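Local coordinates for lysin (Bacillus phage PBC5, PDB 6ILU), which probably binds the bacterial cell wall through this SH3b-type domain, the targeting part of a phage endolysin, at residues G120-G125 with I130-V135. Residues are numbered along the deposited sequence; the frame is centred on the assembly and turned at random.
Sequences GYVDIG and IKEEHV. With SO4 (sulfate ion), chain C; EDO (1,2-ethanediol), chain H.
Tyr-121 and Lys-131 lie side by side on one face of the hairpin made by strands 121-123 and 129-131. They form an antiparallel non-hydrogen-bonded pair and point the same way. The extended lysine chain runs over one face of the phenol ring, toward its CE1-CZ rim, and its CG sits 3.5 Å from Tyr-121 CZ. Both residues turn CG away from their own carbonyl carbon (chi1 -72° and -71°), which keeps ring and chain alongside each other. Farther out, Lys-131 CE reaches Tyr-121 OH at 3.3 Å. Lys-131 NZ then bonds sulfate O1 at 2.7 Å and, weakly, O3, the oxygen that His-134 NE2 also holds. The histidine meets O3 in the ring plane, with a nearly straight N-H...O angle of 179°. Tyr-95 and Asn-93 also bind this ion, which probably came from the crystallisation liquor.

Val-122 and Ile-130 are the hydrogen-bonded pair, joined by two backbone bonds. Their side chains project from the other, buried face. Val-122 CG1 packs against Val-135 CG2 at 3.9 Å, while Ile-124 and Ile-130 meet through their CD1 methyls.

At the open end of the hairpin, Glu-132 N donates to Gly-120 O at 2.8 Å. The glutamate CG passes beside the same carbonyl. Its OE2 forms a salt bridge with Arg-117 and accepts from a water that also takes the N-H of Gly-120.

This hairpin of an SH3b-type cell-wall-binding domain thus buries its apolar side against Val-82 of strand 75-84 and Val-92 and Phe-94 of strand 92-95. On the other side, Lys-131 and His-134, with Tyr-95 and Asn-93, hold an anion in the crystal. Whether a cell-wall group occupies that place is not known.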
loop_
_atom_site.group_PDB
_atom_site.type_symbol
_atom_site.label_atom_id
_atom_site.label_comp_id
_atom_site.label_asym_id
_atom_site.label_seq_id
_atom_site.Cartn_x
_atom_site.Cartn_y
_atom_site.Cartn_z
ATOM N N GLY A 120 -4.171 -0.079 12.962
ATOM C CA GLY A 120 -2.900 -0.170 13.672
ATOM C C GLY A 120 -2.027 -1.332 13.240
ATOM O O GLY A 120 -1.054 -1.685 13.952
ATOM N N TYR A 121 -2.364 -1.948 12.108
ATOM C CA TYR A 121 -1.570 -3.054 11.562
ATOM C C TYR A 121 -1.217 -2.737 10.130
ATOM O O TYR A 121 -2.020 -2.118 9.427
ATOM C CB TYR A 121 -2.363 -4.371 11.536
ATOM C CG TYR A 121 -2.573 -4.982 12.920
ATOM C CD1 TYR A 121 -1.941 -6.170 13.243
ATOM C CD2 TYR A 121 -3.452 -4.405 13.829
ATOM C CE1 TYR A 121 -2.132 -6.738 14.512
ATOM C CE2 TYR A 121 -3.617 -4.965 15.110
ATOM C CZ TYR A 121 -2.963 -6.138 15.404
ATOM O OH TYR A 121 -3.121 -6.753 16.620
ATOM N N VAL A 122 -0.071 -3.245 9.696
ATOM C CA VAL A 122 0.357 -3.083 8.298
ATOM C C VAL A 122 0.583 -4.442 7.660
ATOM O O VAL A 122 1.111 -5.369 8.287
ATOM C CB VAL A 122 1.628 -2.183 8.222
ATOM C CG1 VAL A 122 2.850 -2.733 9.083
ATOM C CG2 VAL A 122 2.066 -1.957 6.748
ATOM N N ASP A 123 0.083 -4.581 6.427
ATOM C CA ASP A 123 0.255 -5.789 5.645
ATOM C C ASP A 123 1.579 -5.668 4.915
ATOM O O ASP A 123 1.752 -4.750 4.096
ATOM C CB ASP A 123 -0.952 -5.945 4.669
ATOM C CG ASP A 123 -0.917 -7.221 3.852
ATOM O OD1 ASP A 123 0.005 -8.047 4.021
ATOM O OD2 ASP A 123 -1.822 -7.378 2.993
ATOM N N ILE A 124 2.508 -6.593 5.168
ATOM C CA ILE A 124 3.785 -6.560 4.465
ATOM C C ILE A 124 3.793 -7.414 3.189
ATOM O O ILE A 124 4.847 -7.647 2.584
ATOM C CB ILE A 124 4.951 -7.041 5.381
ATOM C CG1 ILE A 124 4.623 -8.429 5.961
ATOM C CG2 ILE A 124 5.155 -6.001 6.458
ATOM C CD1 ILE A 124 5.885 -9.196 6.582
ATOM N N GLY A 125 2.611 -7.866 2.779
ATOM C CA GLY A 125 2.450 -8.652 1.571
ATOM C C GLY A 125 2.253 -10.108 1.904
ATOM O O GLY A 125 2.768 -10.594 2.921
ATOM N N ILE A 130 1.270 -7.007 10.628
ATOM C CA ILE A 130 2.115 -6.724 11.825
ATOM C C ILE A 130 1.634 -5.476 12.544
ATOM O O ILE A 130 1.264 -4.486 11.914
ATOM C CB ILE A 130 3.592 -6.533 11.371
ATOM C CG1 ILE A 130 4.086 -7.840 10.726
ATOM C CG2 ILE A 130 4.514 -6.041 12.552
ATOM C CD1 ILE A 130 5.563 -7.834 10.191
ATOM N N LYS A 131 1.675 -5.487 13.864
ATOM C CA LYS A 131 1.315 -4.291 14.613
ATOM C C LYS A 131 2.286 -3.172 14.281
ATOM O O LYS A 131 3.520 -3.385 14.302
ATOM C CB LYS A 131 1.385 -4.548 16.117
ATOM C CG LYS A 131 0.292 -5.456 16.634
ATOM C CD LYS A 131 0.425 -5.687 18.133
ATOM C CE LYS A 131 -0.457 -6.837 18.607
ATOM N NZ LYS A 131 -0.154 -7.115 20.040
ATOM N N GLU A 132 1.763 -1.976 14.038
ATOM C CA GLU A 132 2.654 -0.896 13.606
ATOM C C GLU A 132 3.638 -0.499 14.694
ATOM O O GLU A 132 4.678 0.095 14.379
ATOM C CB GLU A 132 1.857 0.338 13.166
ATOM C CG GLU A 132 1.058 0.026 11.870
ATOM C CD GLU A 132 0.432 1.233 11.193
ATOM O OE1 GLU A 132 0.602 2.380 11.674
ATOM O OE2 GLU A 132 -0.247 0.998 10.161
ATOM N N GLU A 133 3.321 -0.798 15.964
ATOM C CA GLU A 133 4.232 -0.449 17.057
ATOM C C GLU A 133 5.582 -1.166 16.907
ATOM O O GLU A 133 6.566 -0.728 17.505
ATOM C CB GLU A 133 3.618 -0.767 18.429
ATOM C CG GLU A 133 3.476 -2.211 18.707
ATOM C CD GLU A 133 2.601 -2.493 19.912
ATOM O OE1 GLU A 133 3.145 -2.932 20.936
ATOM O OE2 GLU A 133 1.375 -2.269 19.829
ATOM N N HIS A 134 5.632 -2.259 16.154
ATOM C CA HIS A 134 6.875 -3.023 16.063
ATOM C C HIS A 134 7.746 -2.662 14.858
ATOM O O HIS A 134 8.851 -3.193 14.709
ATOM C CB HIS A 134 6.568 -4.519 16.001
ATOM C CG HIS A 134 5.923 -5.049 17.247
ATOM N ND1 HIS A 134 6.437 -4.819 18.504
ATOM C CD2 HIS A 134 4.833 -5.838 17.419
ATOM C CE1 HIS A 134 5.667 -5.406 19.407
ATOM N NE2 HIS A 134 4.704 -6.055 18.771
ATOM N N VAL A 135 7.248 -1.785 14.004
ATOM C CA VAL A 135 7.966 -1.470 12.767
ATOM C C VAL A 135 8.020 0.017 12.501
ATOM O O VAL A 135 7.236 0.782 13.052
ATOM C CB VAL A 135 7.273 -2.143 11.545
ATOM C CG1 VAL A 135 7.435 -3.688 11.614
ATOM C CG2 VAL A 135 5.795 -1.696 11.429
HETATM S S SO4 C . 2.502 -8.904 19.203
HETATM O O1 SO4 C . 1.172 -9.375 19.547
HETATM O O2 SO4 C . 2.664 -8.653 17.777
HETATM O O3 SO4 C . 2.664 -7.660 19.981
HETATM O O4 SO4 C . 3.466 -9.906 19.620
HETATM C C1 EDO H . -1.508 -8.300 -0.122
HETATM O O1 EDO H . -1.246 -9.044 1.073
HETATM C C2 EDO H . -1.193 -9.124 -1.366
HETATM O O2 EDO H . -0.007 -9.908 -1.200
HETATM O O HOH W 1 -3.074 1.225 10.579
#